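Local coordinates for uncharacterized protein (Archaeoglobus fulgidus, PDB 3LOT), which probably cleaves beta-keto acids as a zinc-dependent enzyme of the 3-keto-5-aminohexanoate cleavage family, at residues E36-A41 and G47-H52; Y70-I75 and V81-T86. All blocks are in the same frame, centred on the assembly; numbering follows the deposited sequence. Where two conformers were deposited one is given.

Both contacts belong to one closed, eight-stranded TIM barrel, their centres about 8 Å apart on the same side of the chain's centre. Contact 1 comes first along the chain and closes before contact 2 opens: helix 31-43 leads into strand 48-54, then helix 65-78 leads into strand 82-85. The two strands are parallel neighbours, joined by probable hydrogen bonds from N84 N to V49 O and from I51 N to N84 O, both 2.8 Å. Outside them the helices also meet, I75 of contact 2 touching A38 of contact 1. Successive helix-strand steps thus build one flank of the barrel, whose strand 48-54 carries two of the zinc ligands.

Contact 1: E36-A41 and G47-H52; sequences EEAVKA and GMVHIH. With ZN (zinc ion), chain P.
The imidazoles of H50 and H52 converge on the zinc ion through their NE2 atoms, with the two ring planes close to perpendicular. H52 meets the metal symmetrically, NE2 lying 2.3 Å from zinc. The H50 ring sits askew: its NE2 is 2.4 Å from zinc, but its CD2 is nearer to the metal than its CE1. On the far side of the H50 ring, ND1 hydrogen-bonds to OD1 of N84, which fixes how the ring is turned, and E262 adds a carboxylate oxygen to the metal site. H50 leaves the strand on the barrel side, and with CG anti to the backbone N (chi1 179°) its ring leans along the strand toward H52 and the metal. Strand alternation puts V49 on the other side, facing helix 31-43 in the beta-alpha-beta unit formed by strand 7-13, this helix and strand 48-54, part of a TIM barrel. The helix runs nearly antiparallel to the strand (160°), with the axes of the two short segments 8.7 Å apart. It presents alanines, A38 and A41, consistent with this close approach. V49 points its two methyls at the helix: CG1 rests 3.7 Å from the carbonyl oxygen of A38 and, more loosely, against CB of A41, 4.4 Å away, while CG2 meets CB of A38 at 4.2 Å. That same methyl of A38 also takes the end of I51, whose CD1 bends round to 4.2 Å from it. Beyond A38, I51 packs on I71 and I75 of helix 65-78, and A41 reaches C12 of strand 7-13.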
ATOM      1  N   GLU D  36     -30.330 -26.300  14.232  1.00 13.68           N
ATOM      2  CA  GLU D  36     -29.431 -27.441  14.393  1.00 14.11           C
ATOM      3  C   GLU D  36     -28.040 -27.136  13.849  1.00 14.74           C
ATOM      4  O   GLU D  36     -27.038 -27.480  14.477  1.00 13.26           O
ATOM      5  CB  GLU D  36     -30.000 -28.701  13.731  1.00 15.09           C
ATOM      6  CG  GLU D  36     -31.126 -29.311  14.484  1.00 18.42           C
ATOM      7  CD  GLU D  36     -30.693 -29.725  15.915  1.00 24.53           C
ATOM      8  OE1 GLU D  36     -29.677 -30.495  16.010  1.00 25.03           O
ATOM      9  OE2 GLU D  36     -31.374 -29.287  16.923  1.00 21.30           O
ATOM     10  N   GLU D  37     -27.972 -26.452  12.710  1.00 14.53           N
ATOM     11  CA  GLU D  37     -26.684 -26.078  12.148  1.00 14.54           C
ATOM     12  C   GLU D  37     -25.975 -25.034  12.981  1.00 13.74           C
ATOM     13  O   GLU D  37     -24.775 -25.089  13.065  1.00 14.76           O
ATOM     14  CB  GLU D  37     -26.855 -25.533  10.746  1.00 15.34           C
ATOM     15  CG  GLU D  37     -27.093 -26.602   9.747  1.00 17.18           C
ATOM     16  CD  GLU D  37     -25.776 -27.276   9.332  1.00 20.33           C
ATOM     17  OE1 GLU D  37     -25.044 -26.722   8.433  1.00 16.07           O
ATOM     18  OE2 GLU D  37     -25.509 -28.356   9.922  1.00 18.73           O
ATOM     19  N   ALA D  38     -26.702 -24.102  13.611  1.00 12.97           N
ATOM     20  CA  ALA D  38     -26.078 -23.122  14.488  1.00 12.01           C
ATOM     21  C   ALA D  38     -25.440 -23.831  15.716  1.00 11.37           C
ATOM     22  O   ALA D  38     -24.322 -23.502  16.111  1.00 10.87           O
ATOM     23  CB  ALA D  38     -27.087 -22.086  14.936  1.00 11.74           C
ATOM     24  N   VAL D  39     -26.184 -24.771  16.316  1.00 11.63           N
ATOM     25  CA  VAL D  39     -25.760 -25.498  17.538  1.00 11.15           C
ATOM     26  C   VAL D  39     -24.552 -26.381  17.180  1.00 11.58           C
ATOM     27  O   VAL D  39     -23.521 -26.415  17.891  1.00 12.09           O
ATOM     28  CB  VAL D  39     -26.932 -26.265  18.184  1.00 11.17           C
ATOM     29  CG1 VAL D  39     -26.456 -27.057  19.402  1.00  9.21           C
ATOM     30  CG2 VAL D  39     -28.045 -25.279  18.589  1.00 10.64           C
ATOM     31  N   LYS D  40     -24.629 -27.056  16.041  1.00 11.11           N
ATOM     32  CA  LYS D  40     -23.468 -27.799  15.558  1.00 11.70           C
ATOM     33  C   LYS D  40     -22.251 -26.896  15.309  1.00 10.63           C
ATOM     34  O   LYS D  40     -21.140 -27.286  15.608  1.00 10.02           O
ATOM     35  CB  LYS D  40     -23.814 -28.591  14.305  1.00 11.74           C
ATOM     36  CG  LYS D  40     -24.774 -29.766  14.641  1.00 15.10           C
ATOM     37  CD  LYS D  40     -25.283 -30.519  13.427  1.00 18.88           C
ATOM     38  CE  LYS D  40     -26.625 -31.223  13.759  1.00 20.48           C
ATOM     39  NZ  LYS D  40     -27.132 -32.061  12.642  1.00 21.91           N
ATOM     40  N   ALA D  41     -22.458 -25.704  14.763  1.00  9.91           N
ATOM     41  CA  ALA D  41     -21.347 -24.804  14.490  1.00 11.00           C
ATOM     42  C   ALA D  41     -20.649 -24.331  15.782  1.00 11.83           C
ATOM     43  O   ALA D  41     -19.397 -24.311  15.885  1.00 12.41           O
ATOM     44  CB  ALA D  41     -21.845 -23.602  13.656  1.00 10.84           C
ATOM     45  N   GLY D  47     -17.750 -19.321  18.296  1.00 11.31           N
ATOM     46  CA  GLY D  47     -18.183 -18.624  19.477  1.00 11.43           C
ATOM     47  C   GLY D  47     -19.383 -17.735  19.197  1.00 12.00           C
ATOM     48  O   GLY D  47     -20.077 -17.319  20.152  1.00 11.28           O
HETATM   49  N   MSE D  48     -19.584 -17.427  17.910  0.66 11.79           N
HETATM   50  CA  MSE D  48     -20.709 -16.621  17.425  0.66 12.14           C
HETATM   51  C   MSE D  48     -21.325 -17.246  16.161  0.66 12.43           C
HETATM   52  O   MSE D  48     -20.614 -17.746  15.282  0.66 12.47           O
HETATM   53  CB  MSE D  48     -20.259 -15.182  17.129  0.66 11.55           C
HETATM   54  CG  MSE D  48     -21.425 -14.175  16.961  0.66 11.46           C
HETATM   55 SE   MSE D  48     -20.985 -12.266  17.234  0.50  8.15          SE
HETATM   56  CE  MSE D  48     -19.273 -12.084  16.288  0.66 12.70           C
ATOM     57  N   VAL D  49     -22.653 -17.205  16.098  1.00 12.85           N
ATOM     58  CA  VAL D  49     -23.389 -17.595  14.924  1.00 12.61           C
ATOM     59  C   VAL D  49     -24.172 -16.403  14.380  1.00 13.56           C
ATOM     60  O   VAL D  49     -24.738 -15.595  15.138  1.00 12.28           O
ATOM     61  CB  VAL D  49     -24.327 -18.800  15.175  1.00 12.71           C
ATOM     62  CG1 VAL D  49     -23.517 -20.000  15.470  1.00 11.98           C
ATOM     63  CG2 VAL D  49     -25.353 -18.541  16.252  1.00 10.53           C
ATOM     64  N   HIS D  50     -24.206 -16.314  13.058  1.00 13.15           N
ATOM     65  CA  HIS D  50     -24.929 -15.251  12.387  1.00 13.48           C
ATOM     66  C   HIS D  50     -26.172 -15.793  11.690  1.00 12.41           C
ATOM     67  O   HIS D  50     -26.060 -16.680  10.885  1.00 11.06           O
ATOM     68  CB  HIS D  50     -23.995 -14.560  11.419  1.00 13.69           C
ATOM     69  CG  HIS D  50     -24.641 -13.466  10.668  1.00 13.76           C
ATOM     70  ND1 HIS D  50     -25.202 -12.370  11.287  1.00 17.11           N
ATOM     71  CD2 HIS D  50     -24.854 -13.307   9.338  1.00 14.39           C
ATOM     72  CE1 HIS D  50     -25.708 -11.571  10.367  1.00 18.82           C
ATOM     73  NE2 HIS D  50     -25.484 -12.104   9.182  1.00 14.47           N
ATOM     74  N   ILE D  51     -27.340 -15.253  12.053  1.00 11.79           N
ATOM     75  CA  ILE D  51     -28.646 -15.835  11.708  1.00 12.02           C
ATOM     76  C   ILE D  51     -29.480 -14.944  10.760  1.00 12.97           C
ATOM     77  O   ILE D  51     -29.666 -13.745  11.030  1.00 13.42           O
ATOM     78  CB  ILE D  51     -29.483 -16.146  13.003  1.00 11.70           C
ATOM     79  CG1 ILE D  51     -28.746 -17.173  13.907  1.00 12.22           C
ATOM     80  CG2 ILE D  51     -30.921 -16.615  12.668  1.00  7.52           C
ATOM     81  CD1 ILE D  51     -28.287 -18.476  13.232  1.00 12.52           C
ATOM     82  N   HIS D  52     -29.901 -15.528   9.640  1.00 12.65           N
ATOM     83  CA  HIS D  52     -31.044 -15.067   8.846  1.00 13.58           C
ATOM     84  C   HIS D  52     -32.229 -16.043   8.981  1.00 14.13           C
ATOM     85  O   HIS D  52     -32.050 -17.217   9.289  1.00 14.17           O
ATOM     86  CB  HIS D  52     -30.726 -15.036   7.357  1.00 13.52           C
ATOM     87  CG  HIS D  52     -29.718 -14.004   6.945  1.00 15.62           C
ATOM     88  ND1 HIS D  52     -29.954 -13.100   5.922  1.00 14.79           N
ATOM     89  CD2 HIS D  52     -28.463 -13.758   7.384  1.00 15.62           C
ATOM     90  CE1 HIS D  52     -28.897 -12.327   5.774  1.00 14.46           C
ATOM     91  NE2 HIS D  52     -27.986 -12.699   6.653  1.00 15.73           N
TER
HETATM   92 ZN    ZN P 501     -25.774 -11.997   6.769  1.00 43.26          ZN

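Contact 2: Y70-I75 and V81-T86; sequences YICREI and VVINVT
In the TIM-barrel step from helix 65-78 to strand 82-85, C72 and I75, one helical turn apart, face I83 on the outer side of the strand. I83 spreads its branches between them. Its CG2 lies 3.6 Å from SG of C72, and CD1 extends further to the helix backbone, 3.6 Å from the carbonyl oxygen of C72, and to CG2 of I75 at 4.0 Å. With CG1 anti to its own carbonyl carbon (chi1 -57°) and the chain then extended, the I83 ethyl arm reaches toward the helix. An alanine here would lose both arms and is likely to open a gap between C72 and I75, leaving the I75 methyl with V81 as its remaining neighbour on this segment. Helix and strand are almost antiparallel (170°), as expected where a barrel helix runs back to the next parallel strand, and the axes of the short segments approach to 9.8 Å. At the loop end, CG2 of I75 meets CG1 of V81 at 3.5 Å, the side chains crossing at a slant. F314, at the C-terminus, packs on both C72 and I83. On the strand's other side N84 points away from the helix, toward the barrel interior.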
ATOM      1  N   TYR D  70     -38.417 -17.691  16.940  1.00 14.29           N
ATOM      2  CA  TYR D  70     -38.359 -19.132  17.082  1.00 13.84           C
ATOM      3  C   TYR D  70     -36.933 -19.659  16.982  1.00 12.56           C
ATOM      4  O   TYR D  70     -36.497 -20.406  17.857  1.00 11.48           O
ATOM      5  CB  TYR D  70     -39.279 -19.816  16.059  1.00 14.06           C
ATOM      6  CG  TYR D  70     -39.210 -21.311  16.083  1.00 14.27           C
ATOM      7  CD1 TYR D  70     -40.031 -22.066  16.941  1.00 15.88           C
ATOM      8  CD2 TYR D  70     -38.339 -21.979  15.247  1.00 13.65           C
ATOM      9  CE1 TYR D  70     -39.956 -23.472  16.947  1.00 16.62           C
ATOM     10  CE2 TYR D  70     -38.237 -23.334  15.251  1.00 14.31           C
ATOM     11  CZ  TYR D  70     -39.027 -24.092  16.102  1.00 14.92           C
ATOM     12  OH  TYR D  70     -38.911 -25.465  16.051  1.00 12.31           O
ATOM     13  N   ILE D  71     -36.228 -19.298  15.912  1.00 12.62           N
ATOM     14  CA  ILE D  71     -34.858 -19.764  15.675  1.00 12.04           C
ATOM     15  C   ILE D  71     -33.920 -19.403  16.836  1.00 12.31           C
ATOM     16  O   ILE D  71     -33.201 -20.251  17.382  1.00 11.51           O
ATOM     17  CB  ILE D  71     -34.277 -19.175  14.379  1.00 12.08           C
ATOM     18  CG1 ILE D  71     -35.076 -19.679  13.177  1.00 11.70           C
ATOM     19  CG2 ILE D  71     -32.824 -19.559  14.218  1.00 12.15           C
ATOM     20  CD1 ILE D  71     -34.694 -19.068  11.865  1.00 11.97           C
ATOM     21  N   CYS D  72     -34.000 -18.161  17.281  1.00 12.72           N
ATOM     22  CA  CYS D  72     -33.070 -17.683  18.323  1.00 12.79           C
ATOM     23  C   CYS D  72     -33.377 -18.322  19.659  1.00 13.11           C
ATOM     24  O   CYS D  72     -32.468 -18.723  20.379  1.00 12.84           O
ATOM     25  CB  CYS D  72     -33.087 -16.160  18.405  1.00 12.99           C
ATOM     26  SG  CYS D  72     -32.444 -15.461  16.899  1.00 13.85           S
ATOM     27  N   ARG D  73     -34.661 -18.472  19.975  1.00 13.68           N
ATOM     28  CA  ARG D  73     -35.036 -19.080  21.230  1.00 13.24           C
ATOM     29  C   ARG D  73     -34.574 -20.537  21.299  1.00 13.02           C
ATOM     30  O   ARG D  73     -34.073 -20.999  22.322  1.00 12.65           O
ATOM     31  CB  ARG D  73     -36.557 -19.016  21.440  1.00 13.71           C
ATOM     32  CG  ARG D  73     -37.017 -19.663  22.764  1.00 17.28           C
ATOM     33  CD  ARG D  73     -38.543 -19.535  22.989  1.00 23.61           C
ATOM     34  NE  ARG D  73     -39.295 -19.970  21.806  1.00 28.12           N
ATOM     35  CZ  ARG D  73     -40.117 -19.205  21.078  1.00 31.41           C
ATOM     36  NH1 ARG D  73     -40.371 -17.940  21.396  1.00 32.57           N
ATOM     37  NH2 ARG D  73     -40.734 -19.742  20.024  1.00 34.22           N
ATOM     38  N   GLU D  74     -34.756 -21.255  20.203  1.00 13.53           N
ATOM     39  CA  GLU D  74     -34.377 -22.659  20.139  1.00 14.18           C
ATOM     40  C   GLU D  74     -32.874 -22.848  20.174  1.00 13.66           C
ATOM     41  O   GLU D  74     -32.401 -23.809  20.784  1.00 13.49           O
ATOM     42  CB  GLU D  74     -34.983 -23.316  18.886  1.00 14.59           C
ATOM     43  CG  GLU D  74     -36.521 -23.426  18.937  1.00 16.55           C
ATOM     44  CD  GLU D  74     -36.991 -24.550  19.853  1.00 18.84           C
ATOM     45  OE1 GLU D  74     -36.548 -25.692  19.655  1.00 25.43           O
ATOM     46  OE2 GLU D  74     -37.797 -24.304  20.760  1.00 23.09           O
ATOM     47  N   ILE D  75     -32.105 -21.967  19.517  1.00 14.36           N
ATOM     48  CA  ILE D  75     -30.637 -22.056  19.631  1.00 13.61           C
ATOM     49  C   ILE D  75     -30.246 -21.846  21.111  1.00 13.58           C
ATOM     50  O   ILE D  75     -29.456 -22.633  21.714  1.00 13.54           O
ATOM     51  CB  ILE D  75     -29.883 -21.035  18.745  1.00 14.71           C
ATOM     52  CG1 ILE D  75     -30.106 -21.317  17.253  1.00 12.87           C
ATOM     53  CG2 ILE D  75     -28.354 -21.116  19.024  1.00 12.03           C
ATOM     54  CD1 ILE D  75     -29.742 -20.136  16.336  1.00 12.95           C
ATOM     55  N   VAL D  81     -23.874 -20.043  22.735  1.00 13.06           N
ATOM     56  CA  VAL D  81     -23.344 -19.294  21.607  1.00 12.96           C
ATOM     57  C   VAL D  81     -23.924 -17.892  21.518  1.00 13.49           C
ATOM     58  O   VAL D  81     -25.112 -17.676  21.825  1.00 13.70           O
ATOM     59  CB  VAL D  81     -23.615 -20.042  20.270  1.00 13.72           C
ATOM     60  CG1 VAL D  81     -25.105 -20.009  19.909  1.00 11.40           C
ATOM     61  CG2 VAL D  81     -22.733 -19.474  19.141  1.00 10.60           C
ATOM     62  N   VAL D  82     -23.088 -16.929  21.112  1.00 13.59           N
ATOM     63  CA  VAL D  82     -23.569 -15.576  20.849  1.00 12.68           C
ATOM     64  C   VAL D  82     -24.380 -15.585  19.527  1.00 12.89           C
ATOM     65  O   VAL D  82     -23.913 -16.056  18.485  1.00 13.09           O
ATOM     66  CB  VAL D  82     -22.411 -14.525  20.820  1.00 13.35           C
ATOM     67  CG1 VAL D  82     -22.937 -13.117  20.518  1.00 10.56           C
ATOM     68  CG2 VAL D  82     -21.647 -14.508  22.185  1.00 11.90           C
ATOM     69  N   ILE D  83     -25.623 -15.128  19.614  1.00 12.08           N
ATOM     70  CA  ILE D  83     -26.549 -15.154  18.485  1.00 12.73           C
ATOM     71  C   ILE D  83     -26.615 -13.761  17.872  1.00 13.05           C
ATOM     72  O   ILE D  83     -27.174 -12.796  18.465  1.00 12.61           O
ATOM     73  CB  ILE D  83     -27.967 -15.621  18.915  1.00 13.13           C
ATOM     74  CG1 ILE D  83     -27.903 -17.022  19.589  1.00 11.71           C
ATOM     75  CG2 ILE D  83     -28.889 -15.539  17.687  1.00 11.99           C
ATOM     76  CD1 ILE D  83     -29.150 -17.434  20.398  1.00 10.02           C
ATOM     77  N   ASN D  84     -25.951 -13.629  16.741  1.00 13.10           N
ATOM     78  CA  ASN D  84     -25.877 -12.376  15.972  1.00 13.82           C
ATOM     79  C   ASN D  84     -26.969 -12.419  14.905  1.00 14.16           C
ATOM     80  O   ASN D  84     -26.946 -13.306  14.045  1.00 15.28           O
ATOM     81  CB  ASN D  84     -24.480 -12.314  15.314  1.00 14.07           C
ATOM     82  CG  ASN D  84     -24.261 -11.068  14.423  1.00 15.39           C
ATOM     83  OD1 ASN D  84     -25.152 -10.663  13.694  1.00 19.33           O
ATOM     84  ND2 ASN D  84     -23.030 -10.512  14.434  1.00 17.70           N
ATOM     85  N   VAL D  85     -27.866 -11.437  14.934  0.50 14.06           N
ATOM     86  CA  VAL D  85     -29.002 -11.369  14.013  0.50 14.00           C
ATOM     87  C   VAL D  85     -28.754 -10.364  12.864  0.50 13.58           C
ATOM     88  O   VAL D  85     -28.195  -9.296  13.074  0.50 12.76           O
ATOM     89  CB  VAL D  85     -30.251 -10.955  14.804  0.50 14.24           C
ATOM     90  CG1 VAL D  85     -31.471 -10.972  13.930  0.50 14.24           C
ATOM     91  CG2 VAL D  85     -30.408 -11.885  15.990  0.50 14.28           C
ATOM     92  N   THR D  86     -29.183 -10.701  11.654  1.00 13.40           N
ATOM     93  CA  THR D  86     -29.067  -9.772  10.551  1.00 13.89           C
ATOM     94  C   THR D  86     -30.168  -8.715  10.619  1.00 14.46           C
ATOM     95  O   THR D  86     -31.294  -8.963  11.045  1.00 15.13           O
ATOM     96  CB  THR D  86     -29.162 -10.473   9.218  1.00 13.93           C
ATOM     97  OG1 THR D  86     -28.821  -9.548   8.183  1.00 13.28           O
ATOM     98  CG2 THR D  86     -30.604 -10.994   8.996  1.00 10.91           C
TER